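Local coordinates for Fe2OG dioxygenase domain-containing protein (Pseudomonas putida, PDB 4J25), which probably hydroxylates a prolyl residue of elongation factor Tu as a 2-oxoglutarate- and iron-dependent prolyl-4-hydroxylase, a double-stranded beta-helix oxygenase, at residues Q107-M112 and E128-H133; H146-R151 and V196-G201; D154-S159 and T218-R223. All coordinates share one frame; numbering follows the deposited sequence. Where two conformers were deposited one is given.

Interaction 1 of 3, residues Q107-M112 and E128-H133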
loop_
_atom_site.group_PDB
_atom_site.type_symbol
_atom_site.label_atom_id
_atom_site.label_comp_id
_atom_site.label_asym_id
_atom_site.label_seq_id
_atom_site.Cartn_x
_atom_site.Cartn_y
_atom_site.Cartn_z
ATOM N N GLN A 107 7.551 9.221 8.911
ATOM C CA GLN A 107 7.061 10.101 7.869
ATOM C C GLN A 107 6.002 9.387 7.003
ATOM O O GLN A 107 5.022 9.991 6.584
ATOM C CB GLN A 107 8.220 10.573 7.015
ATOM C CG GLN A 107 9.186 11.492 7.757
ATOM C CD GLN A 107 10.176 12.156 6.821
ATOM O OE1 GLN A 107 9.847 12.487 5.683
ATOM N NE2 GLN A 107 11.396 12.356 7.297
ATOM N N TYR A 108 6.205 8.102 6.743
ATOM C CA TYR A 108 5.208 7.339 5.996
ATOM C C TYR A 108 3.895 7.292 6.763
ATOM O O TYR A 108 2.835 7.508 6.187
ATOM C CB TYR A 108 5.688 5.922 5.699
ATOM C CG TYR A 108 4.721 5.170 4.811
ATOM C CD1 TYR A 108 4.404 5.653 3.554
ATOM C CD2 TYR A 108 4.116 3.985 5.237
ATOM C CE1 TYR A 108 3.516 4.980 2.729
ATOM C CE2 TYR A 108 3.232 3.301 4.412
ATOM C CZ TYR A 108 2.938 3.813 3.163
ATOM O OH TYR A 108 2.067 3.152 2.333
ATOM N N LEU A 109 3.968 7.009 8.061
ATOM C CA LEU A 109 2.769 6.934 8.895
ATOM C C LEU A 109 2.055 8.276 8.977
ATOM O O LEU A 109 0.831 8.320 8.998
ATOM C CB LEU A 109 3.082 6.432 10.303
ATOM C CG LEU A 109 3.695 5.035 10.373
ATOM C CD1 LEU A 109 4.028 4.705 11.834
ATOM C CD2 LEU A 109 2.783 3.968 9.745
ATOM N N ALA A 110 2.810 9.368 9.017
ATOM C CA ALA A 110 2.194 10.684 9.095
ATOM C C ALA A 110 1.386 10.955 7.830
ATOM O O ALA A 110 0.264 11.453 7.907
ATOM C CB ALA A 110 3.238 11.771 9.343
ATOM N N ALA A 111 1.920 10.572 6.671
ATOM C CA ALA A 111 1.201 10.774 5.412
ATOM C C ALA A 111 -0.041 9.879 5.330
ATOM O O ALA A 111 -1.102 10.307 4.846
ATOM C CB ALA A 111 2.117 10.506 4.222
ATOM N N MET A 112 0.095 8.636 5.775
ATOM C CA MET A 112 -1.016 7.708 5.720
ATOM C C MET A 112 -2.077 8.103 6.745
ATOM O O MET A 112 -3.256 7.840 6.538
ATOM C CB MET A 112 -0.536 6.277 5.946
ATOM C CG MET A 112 0.380 5.769 4.835
ATOM S SD MET A 112 -0.469 5.717 3.240
ATOM C CE MET A 112 0.020 7.170 2.434
ATOM N N GLU A 128 -10.198 3.784 12.095
ATOM C CA GLU A 128 -9.564 4.161 13.359
ATOM C C GLU A 128 -8.037 4.146 13.287
ATOM O O GLU A 128 -7.375 4.876 14.030
ATOM C CB GLU A 128 -10.003 3.220 14.475
ATOM C CG GLU A 128 -9.589 1.777 14.253
ATOM C CD GLU A 128 -9.645 0.957 15.528
ATOM O OE1 GLU A 128 -10.585 1.170 16.333
ATOM O OE2 GLU A 128 -8.743 0.111 15.728
ATOM N N ASP A 129 -7.475 3.299 12.429
ATOM C CA ASP A 129 -6.025 3.238 12.308
ATOM C C ASP A 129 -5.520 2.616 10.989
ATOM O O ASP A 129 -6.299 2.207 10.105
ATOM C CB ASP A 129 -5.415 2.551 13.544
ATOM C CG ASP A 129 -5.431 1.037 13.466
ATOM O OD1 ASP A 129 -4.675 0.402 14.230
ATOM O OD2 ASP A 129 -6.163 0.463 12.645
ATOM N N PHE A 130 -4.205 2.591 10.872
ATOM C CA PHE A 130 -3.503 2.072 9.714
ATOM C C PHE A 130 -2.414 1.176 10.251
ATOM O O PHE A 130 -1.651 1.580 11.134
ATOM C CB PHE A 130 -2.886 3.213 8.904
ATOM C CG PHE A 130 -2.114 2.755 7.691
ATOM C CD1 PHE A 130 -0.715 2.880 7.642
ATOM C CD2 PHE A 130 -2.774 2.182 6.606
ATOM C CE1 PHE A 130 -0.000 2.453 6.518
ATOM C CE2 PHE A 130 -2.069 1.767 5.485
ATOM C CZ PHE A 130 -0.664 1.904 5.444
ATOM N N GLU A 131 -2.368 -0.051 9.772
ATOM C CA GLU A 131 -1.333 -0.980 10.155
ATOM C C GLU A 131 -0.553 -1.321 8.896
ATOM O O GLU A 131 -1.131 -1.501 7.820
ATOM C CB GLU A 131 -1.927 -2.240 10.793
ATOM C CG GLU A 131 -2.831 -3.037 9.843
ATOM C CD GLU A 131 -3.287 -4.371 10.397
ATOM O OE1 GLU A 131 -2.842 -4.754 11.498
ATOM O OE2 GLU A 131 -4.098 -5.041 9.724
ATOM N N CYS A 132 0.763 -1.410 9.017
ATOM C CA CYS A 132 1.572 -1.762 7.869
ATOM C C CYS A 132 2.856 -2.480 8.257
ATOM O O CYS A 132 3.226 -2.553 9.440
ATOM C CB CYS A 132 1.874 -0.527 7.041
ATOM S SG CYS A 132 2.816 0.685 7.928
ATOM N N HIS A 133 3.503 -3.063 7.250
ATOM C CA HIS A 133 4.755 -3.763 7.447
ATOM C C HIS A 133 5.440 -3.886 6.108
ATOM O O HIS A 133 4.788 -3.753 5.051
ATOM C CB HIS A 133 4.545 -5.143 8.083
ATOM C CG HIS A 133 3.846 -6.132 7.203
ATOM N ND1 HIS A 133 4.503 -6.874 6.243
ATOM C CD2 HIS A 133 2.552 -6.531 7.165
ATOM C CE1 HIS A 133 3.643 -7.675 5.641
ATOM N NE2 HIS A 133 2.454 -7.486 6.182
#
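Helix 103-123 packs on the edge strand 129-137 of the five-stranded sheet, and Phe130 supplies the middle of that contact against Met112, Tyr108 and Leu109. Met112 sits over one face of the Phe130 ring: its CB is 4.1 Å from the ring centroid, 23° off the normal, and its CG comes within 3.7 Å of Phe130 CE1. The Met112 chain then bends at chi2 (-62°), which leaves SD oblique to the same ring, 4.8 Å from its centroid, in a Met-aromatic contact. CG of Met112 also lies above a face of the Tyr108 ring, toward its rim, and so fills the corner between the two aromatics. In this jelly-roll (double-stranded beta-helix) oxygenase the helix thus covers the sheet surface that carries Phe130 and Cys132, where Phe221 of the adjacent strand 214-222 also meets Phe130. Tyr108 crosses Phe130 at about a right angle, CE2 to CE1 3.9 Å, its ring carried toward the strand by a CG anti to the backbone N (chi1 -174°). The Leu109 methyl CD2 reaches the rim of Phe130 and lies 3.8 Å from Cys132 SG, while that sulfur stands at the edge of the Tyr108 ring.

Interaction 2 of 3, residues H146-R151 and V196-G201. With MN (manganese (II) ion), chain I; OGA (N-oxalylglycine), chain J.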
loop_
_atom_site.group_PDB
_atom_site.type_symbol
_atom_site.label_atom_id
_atom_site.label_comp_id
_atom_site.label_asym_id
_atom_site.label_seq_id
_atom_site.Cartn_x
_atom_site.Cartn_y
_atom_site.Cartn_z
ATOM N N HIS A 146 -6.251 -13.332 -4.446
ATOM C CA HIS A 146 -6.877 -13.253 -3.132
ATOM C C HIS A 146 -7.574 -11.923 -2.923
ATOM O O HIS A 146 -7.370 -10.958 -3.677
ATOM C CB HIS A 146 -5.850 -13.482 -2.015
ATOM C CG HIS A 146 -4.870 -12.363 -1.841
ATOM N ND1 HIS A 146 -3.773 -12.203 -2.655
ATOM C CD2 HIS A 146 -4.820 -11.352 -0.941
ATOM C CE1 HIS A 146 -3.090 -11.139 -2.269
ATOM N NE2 HIS A 146 -3.706 -10.602 -1.233
ATOM N N LEU A 147 -8.416 -11.906 -1.895
ATOM C CA LEU A 147 -9.006 -10.684 -1.379
ATOM C C LEU A 147 -8.380 -10.426 -0.023
ATOM O O LEU A 147 -8.120 -11.356 0.735
ATOM C CB LEU A 147 -10.517 -10.819 -1.205
ATOM C CG LEU A 147 -11.356 -10.721 -2.466
ATOM C CD1 LEU A 147 -12.561 -11.672 -2.378
ATOM C CD2 LEU A 147 -11.807 -9.306 -2.680
ATOM N N ASP A 148 -8.146 -9.164 0.287
ATOM C CA ASP A 148 -7.550 -8.826 1.568
ATOM C C ASP A 148 -8.559 -8.956 2.700
ATOM O O ASP A 148 -8.205 -9.343 3.799
ATOM C CB ASP A 148 -6.984 -7.412 1.549
ATOM C CG ASP A 148 -5.707 -7.297 0.728
ATOM O OD1 ASP A 148 -5.038 -8.305 0.435
ATOM O OD2 ASP A 148 -5.382 -6.163 0.389
ATOM N N ARG A 149 -9.805 -8.613 2.441
ATOM C CA ARG A 149 -10.838 -8.680 3.471
ATOM C C ARG A 149 -11.879 -9.732 3.109
ATOM O O ARG A 149 -12.491 -9.644 2.062
ATOM C CB ARG A 149 -11.522 -7.318 3.621
ATOM C CG ARG A 149 -12.681 -7.342 4.583
ATOM C CD ARG A 149 -13.731 -6.296 4.288
ATOM N NE ARG A 149 -14.803 -6.380 5.276
ATOM C CZ ARG A 149 -15.796 -5.507 5.382
ATOM N NH1 ARG A 149 -15.860 -4.471 4.556
ATOM N NH2 ARG A 149 -16.724 -5.668 6.316
ATOM N N PHE A 150 -12.075 -10.717 3.974
ATOM C CA PHE A 150 -13.119 -11.719 3.766
ATOM C C PHE A 150 -14.500 -11.150 4.110
ATOM O O PHE A 150 -14.612 -10.071 4.695
ATOM C CB PHE A 150 -12.839 -12.948 4.626
ATOM C CG PHE A 150 -11.530 -13.631 4.312
ATOM C CD1 PHE A 150 -10.844 -13.362 3.132
ATOM C CD2 PHE A 150 -10.987 -14.552 5.206
ATOM C CE1 PHE A 150 -9.645 -13.999 2.850
ATOM C CE2 PHE A 150 -9.791 -15.190 4.930
ATOM C CZ PHE A 150 -9.117 -14.914 3.753
ATOM N N ARG A 151 -15.556 -11.876 3.761
ATOM C CA ARG A 151 -16.902 -11.456 4.140
ATOM C C ARG A 151 -17.135 -11.651 5.647
ATOM O O ARG A 151 -18.270 -11.563 6.119
ATOM C CB ARG A 151 -17.951 -12.236 3.340
ATOM N N VAL A 196 -0.459 2.273 -4.432
ATOM C CA VAL A 196 -1.725 1.724 -4.904
ATOM C C VAL A 196 -2.636 1.591 -3.695
ATOM O O VAL A 196 -2.236 1.037 -2.688
ATOM C CB VAL A 196 -1.548 0.345 -5.549
ATOM C CG1 VAL A 196 -2.921 -0.227 -6.022
ATOM C CG2 VAL A 196 -0.615 0.439 -6.711
ATOM N N VAL A 197 -3.852 2.115 -3.804
ATOM C CA VAL A 197 -4.845 2.028 -2.732
ATOM C C VAL A 197 -6.108 1.394 -3.307
ATOM O O VAL A 197 -6.532 1.724 -4.414
ATOM C CB VAL A 197 -5.184 3.431 -2.189
ATOM C CG1 VAL A 197 -6.049 3.357 -0.956
ATOM C CG2 VAL A 197 -3.901 4.206 -1.853
ATOM N N PHE A 198 -6.718 0.474 -2.574
ATOM C CA PHE A 198 -7.990 -0.098 -3.031
ATOM C C PHE A 198 -8.898 -0.567 -1.893
ATOM O O PHE A 198 -8.466 -0.746 -0.729
ATOM C CB PHE A 198 -7.764 -1.236 -4.039
ATOM C CG PHE A 198 -6.886 -2.357 -3.534
ATOM C CD1 PHE A 198 -5.515 -2.329 -3.755
ATOM C CD2 PHE A 198 -7.432 -3.443 -2.862
ATOM C CE1 PHE A 198 -4.704 -3.341 -3.309
ATOM C CE2 PHE A 198 -6.629 -4.458 -2.414
ATOM C CZ PHE A 198 -5.257 -4.410 -2.630
ATOM N N LEU A 199 -10.172 -0.738 -2.226
ATOM C CA LEU A 199 -11.124 -1.282 -1.283
ATOM C C LEU A 199 -10.861 -2.776 -1.049
ATOM O O LEU A 199 -10.953 -3.583 -1.971
ATOM C CB LEU A 199 -12.556 -1.030 -1.781
ATOM C CG LEU A 199 -12.911 0.455 -1.893
ATOM C CD1 LEU A 199 -14.311 0.666 -2.491
ATOM C CD2 LEU A 199 -12.804 1.168 -0.550
ATOM N N SER A 200 -10.569 -3.133 0.198
ATOM C CA SER A 200 -10.100 -4.477 0.532
ATOM C C SER A 200 -11.120 -5.580 0.270
ATOM O O SER A 200 -10.749 -6.691 -0.083
ATOM C CB SER A 200 -9.687 -4.554 2.005
ATOM O OG SER A 200 -8.809 -3.494 2.351
ATOM N N GLY A 201 -12.399 -5.285 0.469
ATOM C CA GLY A 201 -13.432 -6.287 0.293
ATOM C C GLY A 201 -13.844 -6.469 -1.155
ATOM O O GLY A 201 -14.642 -7.355 -1.463
HETATM MN MN MN I . -3.303 -8.489 -0.822
HETATM C C1 OGA J . -0.777 -8.335 0.327
HETATM C C2 OGA J . -0.632 -8.043 -1.135
HETATM C C4 OGA J . 0.628 -7.053 -3.014
HETATM C C5 OGA J . 1.880 -6.314 -3.348
HETATM O O1 OGA J . 0.238 -8.167 1.062
HETATM O O2 OGA J . -1.902 -8.717 0.810
HETATM O "O2'" OGA J . -1.503 -8.404 -1.912
HETATM O O3 OGA J . 1.898 -5.561 -4.353
HETATM N N1 OGA J . 0.528 -7.329 -1.620
HETATM O O4 OGA J . 2.912 -6.435 -2.636
HETATM O O HOH W 1 -8.675 -7.097 -1.706
HETATM O O HOH W 2 -2.806 -6.328 -0.455
#
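The loop 146-151 runs past the end of strand 195-199 and touches its backbone where the chain leaves the sheet: the CA atoms of Asp148 and Ser200 are 5.1 Å apart, and those of Arg149 and Gly201 4.7 Å. One weak hydrogen bond, from Arg149 N to Ser200 O (3.3 Å), joins the two segments directly. A water strengthens the link by accepting from Asp148 N and donating to Ser200 O, so that this one carbonyl ties down two successive residues of the loop. The loop carries the first two ligands of the HxD...H metal triad of 2-oxoglutarate oxygenases, which His205 completes. His146 NE2 (2.2 Å) and Asp148 OD1 (2.1 Å) bind the manganese ion, which stands in for the ferrous iron expected in this family. N-oxalylglycine, the 2-oxoglutarate analogue, chelates the metal through O2 and O2', with O2' lying in the plane of the His146 imidazole at its edge, and a water takes the remaining position.

Only one oxygen of the Asp148 carboxylate goes to the metal. The other, OD2, accepts from the metal-bound water and is also hydrogen-bonded to Ser159 OG and Trp220 NE1, a second shell that fixes the rotation of the group. Ser159 OG also meets Ser200 OG, connecting strand 156-163 to both segments. CB of Ser200 packs against CB of Arg149 at 3.7 Å, and Leu147 CD2 rests beside Gly201 O. Phe198 crosses the Asp148 side chain at about a right angle, its ring plane 32° from the carboxylate, and brings CZ to 3.5 Å from Asp148 OD2.

Interaction 3 of 3, residues D154-S159 and T218-R223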
loop_
_atom_site.group_PDB
_atom_site.type_symbol
_atom_site.label_atom_id
_atom_site.label_comp_id
_atom_site.label_asym_id
_atom_site.label_seq_id
_atom_site.Cartn_x
_atom_site.Cartn_y
_atom_site.Cartn_z
ATOM N N ASP A 154 -13.995 -8.907 8.814
ATOM C CA ASP A 154 -12.608 -8.455 8.788
ATOM C C ASP A 154 -12.625 -6.923 8.896
ATOM O O ASP A 154 -13.491 -6.273 8.306
ATOM C CB ASP A 154 -11.936 -8.969 7.510
ATOM C CG ASP A 154 -10.432 -8.760 7.498
ATOM O OD1 ASP A 154 -9.956 -7.819 8.143
ATOM O OD2 ASP A 154 -9.725 -9.533 6.821
ATOM N N ARG A 155 -11.729 -6.359 9.704
ATOM C CA ARG A 155 -11.749 -4.920 10.014
ATOM C C ARG A 155 -11.037 -4.088 8.952
ATOM O O ARG A 155 -11.190 -2.872 8.902
ATOM C CB ARG A 155 -11.075 -4.657 11.356
ATOM C CG ARG A 155 -11.854 -5.147 12.556
ATOM C CD ARG A 155 -10.973 -5.210 13.768
ATOM N NE ARG A 155 -10.434 -3.901 14.121
ATOM C CZ ARG A 155 -9.486 -3.713 15.032
ATOM N NH1 ARG A 155 -8.968 -4.747 15.681
ATOM N NH2 ARG A 155 -9.057 -2.493 15.304
ATOM N N ARG A 156 -10.259 -4.757 8.110
ATOM C CA ARG A 156 -9.531 -4.082 7.046
ATOM C C ARG A 156 -10.489 -3.634 5.966
ATOM O O ARG A 156 -11.222 -4.428 5.393
ATOM C CB ARG A 156 -8.419 -4.983 6.518
ATOM C CG ARG A 156 -7.563 -5.486 7.654
ATOM C CD ARG A 156 -6.361 -6.262 7.226
ATOM N NE ARG A 156 -6.682 -7.421 6.408
ATOM C CZ ARG A 156 -5.760 -8.208 5.858
ATOM N NH1 ARG A 156 -4.467 -7.964 6.056
ATOM N NH2 ARG A 156 -6.122 -9.239 5.119
ATOM N N MET A 157 -10.500 -2.332 5.731
ATOM C CA MET A 157 -11.443 -1.701 4.828
ATOM C C MET A 157 -10.768 -1.182 3.554
ATOM O O MET A 157 -11.372 -1.166 2.495
ATOM C CB MET A 157 -12.115 -0.520 5.518
ATOM C CG MET A 157 -12.953 -0.888 6.726
ATOM S SD MET A 157 -14.216 -2.126 6.314
ATOM C CE MET A 157 -15.270 -1.175 5.240
ATOM N N VAL A 158 -9.533 -0.709 3.671
ATOM C CA VAL A 158 -8.835 -0.139 2.531
ATOM C C VAL A 158 -7.391 -0.598 2.578
ATOM O O VAL A 158 -6.767 -0.534 3.619
ATOM C CB VAL A 158 -8.840 1.416 2.551
ATOM C CG1 VAL A 158 -8.073 1.967 1.326
ATOM C CG2 VAL A 158 -10.273 1.980 2.608
ATOM N N SER A 159 -6.872 -1.040 1.445
ATOM C CA SER A 159 -5.523 -1.570 1.346
ATOM C C SER A 159 -4.644 -0.534 0.694
ATOM O O SER A 159 -5.099 0.211 -0.150
ATOM C CB SER A 159 -5.511 -2.821 0.473
ATOM O OG SER A 159 -6.417 -3.786 0.970
ATOM N N THR A 218 3.392 -2.681 2.725
ATOM C CA THR A 218 1.999 -3.054 2.569
ATOM C C THR A 218 1.226 -2.798 3.868
ATOM O O THR A 218 1.749 -3.001 4.965
ATOM C CB THR A 218 1.889 -4.528 2.145
ATOM O OG1 THR A 218 0.536 -4.830 1.794
ATOM C CG2 THR A 218 2.365 -5.457 3.256
ATOM N N GLY A 219 -0.016 -2.340 3.743
ATOM C CA GLY A 219 -0.789 -1.978 4.908
ATOM C C GLY A 219 -2.290 -1.941 4.681
ATOM O O GLY A 219 -2.765 -2.121 3.553
ATOM N N TRP A 220 -3.017 -1.652 5.760
ATOM C CA TRP A 220 -4.488 -1.624 5.751
ATOM C C TRP A 220 -4.995 -0.611 6.733
ATOM O O TRP A 220 -4.478 -0.514 7.862
ATOM C CB TRP A 220 -5.055 -3.001 6.099
ATOM C CG TRP A 220 -4.585 -4.011 5.132
ATOM C CD1 TRP A 220 -5.152 -4.328 3.935
ATOM C CD2 TRP A 220 -3.403 -4.808 5.246
ATOM N NE1 TRP A 220 -4.399 -5.280 3.301
ATOM C CE2 TRP A 220 -3.309 -5.578 4.080
ATOM C CE3 TRP A 220 -2.398 -4.919 6.216
ATOM C CZ2 TRP A 220 -2.272 -6.472 3.866
ATOM C CZ3 TRP A 220 -1.374 -5.791 6.005
ATOM C CH2 TRP A 220 -1.312 -6.563 4.840
ATOM N N PHE A 221 -5.955 0.184 6.281
ATOM C CA PHE A 221 -6.731 1.028 7.164
ATOM C C PHE A 221 -7.871 0.191 7.716
ATOM O O PHE A 221 -8.547 -0.520 6.955
ATOM C CB PHE A 221 -7.318 2.222 6.405
ATOM C CG PHE A 221 -6.293 3.156 5.825
ATOM C CD1 PHE A 221 -5.748 4.165 6.605
ATOM C CD2 PHE A 221 -5.900 3.046 4.503
ATOM C CE1 PHE A 221 -4.801 5.037 6.085
ATOM C CE2 PHE A 221 -4.955 3.908 3.981
ATOM C CZ PHE A 221 -4.414 4.912 4.774
ATOM N N ARG A 222 -8.113 0.299 9.022
ATOM C CA ARG A 222 -9.070 -0.553 9.702
ATOM C C ARG A 222 -10.137 0.220 10.458
ATOM O O ARG A 222 -9.899 1.334 10.900
ATOM C CB ARG A 222 -8.352 -1.451 10.698
ATOM C CG ARG A 222 -7.190 -2.218 10.130
ATOM C CD ARG A 222 -6.645 -3.205 11.136
ATOM N NE ARG A 222 -6.112 -2.520 12.302
ATOM C CZ ARG A 222 -5.694 -3.124 13.410
ATOM N NH1 ARG A 222 -5.738 -4.443 13.520
ATOM N NH2 ARG A 222 -5.224 -2.396 14.411
ATOM N N ARG A 223 -11.315 -0.388 10.572
ATOM C CA ARG A 223 -12.354 0.034 11.507
ATOM C C ARG A 223 -12.162 -0.682 12.832
ATOM O O ARG A 223 -11.462 -1.695 12.908
ATOM C CB ARG A 223 -13.746 -0.383 11.012
ATOM C CG ARG A 223 -14.222 0.278 9.762
ATOM C CD ARG A 223 -15.581 -0.298 9.329
ATOM N NE ARG A 223 -16.575 -0.186 10.395
ATOM C CZ ARG A 223 -17.351 0.874 10.593
ATOM N NH1 ARG A 223 -17.277 1.921 9.781
ATOM N NH2 ARG A 223 -18.220 0.881 11.598
#
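A classic beta bulge interrupts the antiparallel pairing of strands 156-163 and 214-222, beside the N-oxalylglycine pocket to which Thr218 and Trp220 belong. Met157 and Val158 both face Phe221: Phe221 O accepts from Met157 N (2.9 Å) and more weakly from Val158 N, while Phe221 N returns a bond to Val158 O. The extra residue shifts the register by one, so that Arg156 pairs with Arg222 and Ser159 with Trp220.

On the face bearing Arg156, Ser159 and Trp220, the Arg156 side chain runs alongside the indole and points the same way. Its CZ stands 4.0 Å from the centroid of the five-membered ring, 11° off the normal, in a cation-pi contact; CD adds a CH-pi contact, and NH1 lies 3.3 Å from Trp220 CE2. The bend at chi3 (-58°) folds the guanidinium over the ring, while NH2 reaches Asp148 O. At the indole edge Ser159 OG, held by the Asp148 carboxylate, approaches Trp220 CD1.

Toward the strand ends Arg155 NE donates to Arg223 O at 2.7 Å, almost straight (177°) and in the guanidinium plane, and Arg223 N returns a bond to Arg155 O. The same guanidinium stacks on that of Arg222, centres 4.2 Å apart. Met157 CG packs on Arg223 CG at 3.5 Å, and on the far face Val158 touches Phe221 CD2.

Salt bridges from Arg155 to Glu128 and from Arg222 to Asp129 would offset the repulsion between the stacked cations, and the charge of Arg156 over the indole would probably polarise its N-H.

In the fold
All three contacts reach the same five-stranded antiparallel sheet. Interaction 1 closes along the chain before the others open, whereas the segments of interactions 2 and 3 alternate. Interaction 1 lies at the edge, on strand 129-137; interaction 3 joins the inner strands 156-163 and 214-222, the latter next to 129-137; interaction 2 adjoins strand 195-199, beyond 156-163. Centres of interactions 1 and 3 are about 11 Å apart, those of 2 and 3 about 8 Å, and those of 1 and 2 about 17 Å, without touching. Interaction 3 therefore bridges the helix-covered edge and the metal site: Glu128 N probably bonds to Arg222 O, and strand 156-163 supplies second-shell groups to the metal ligand.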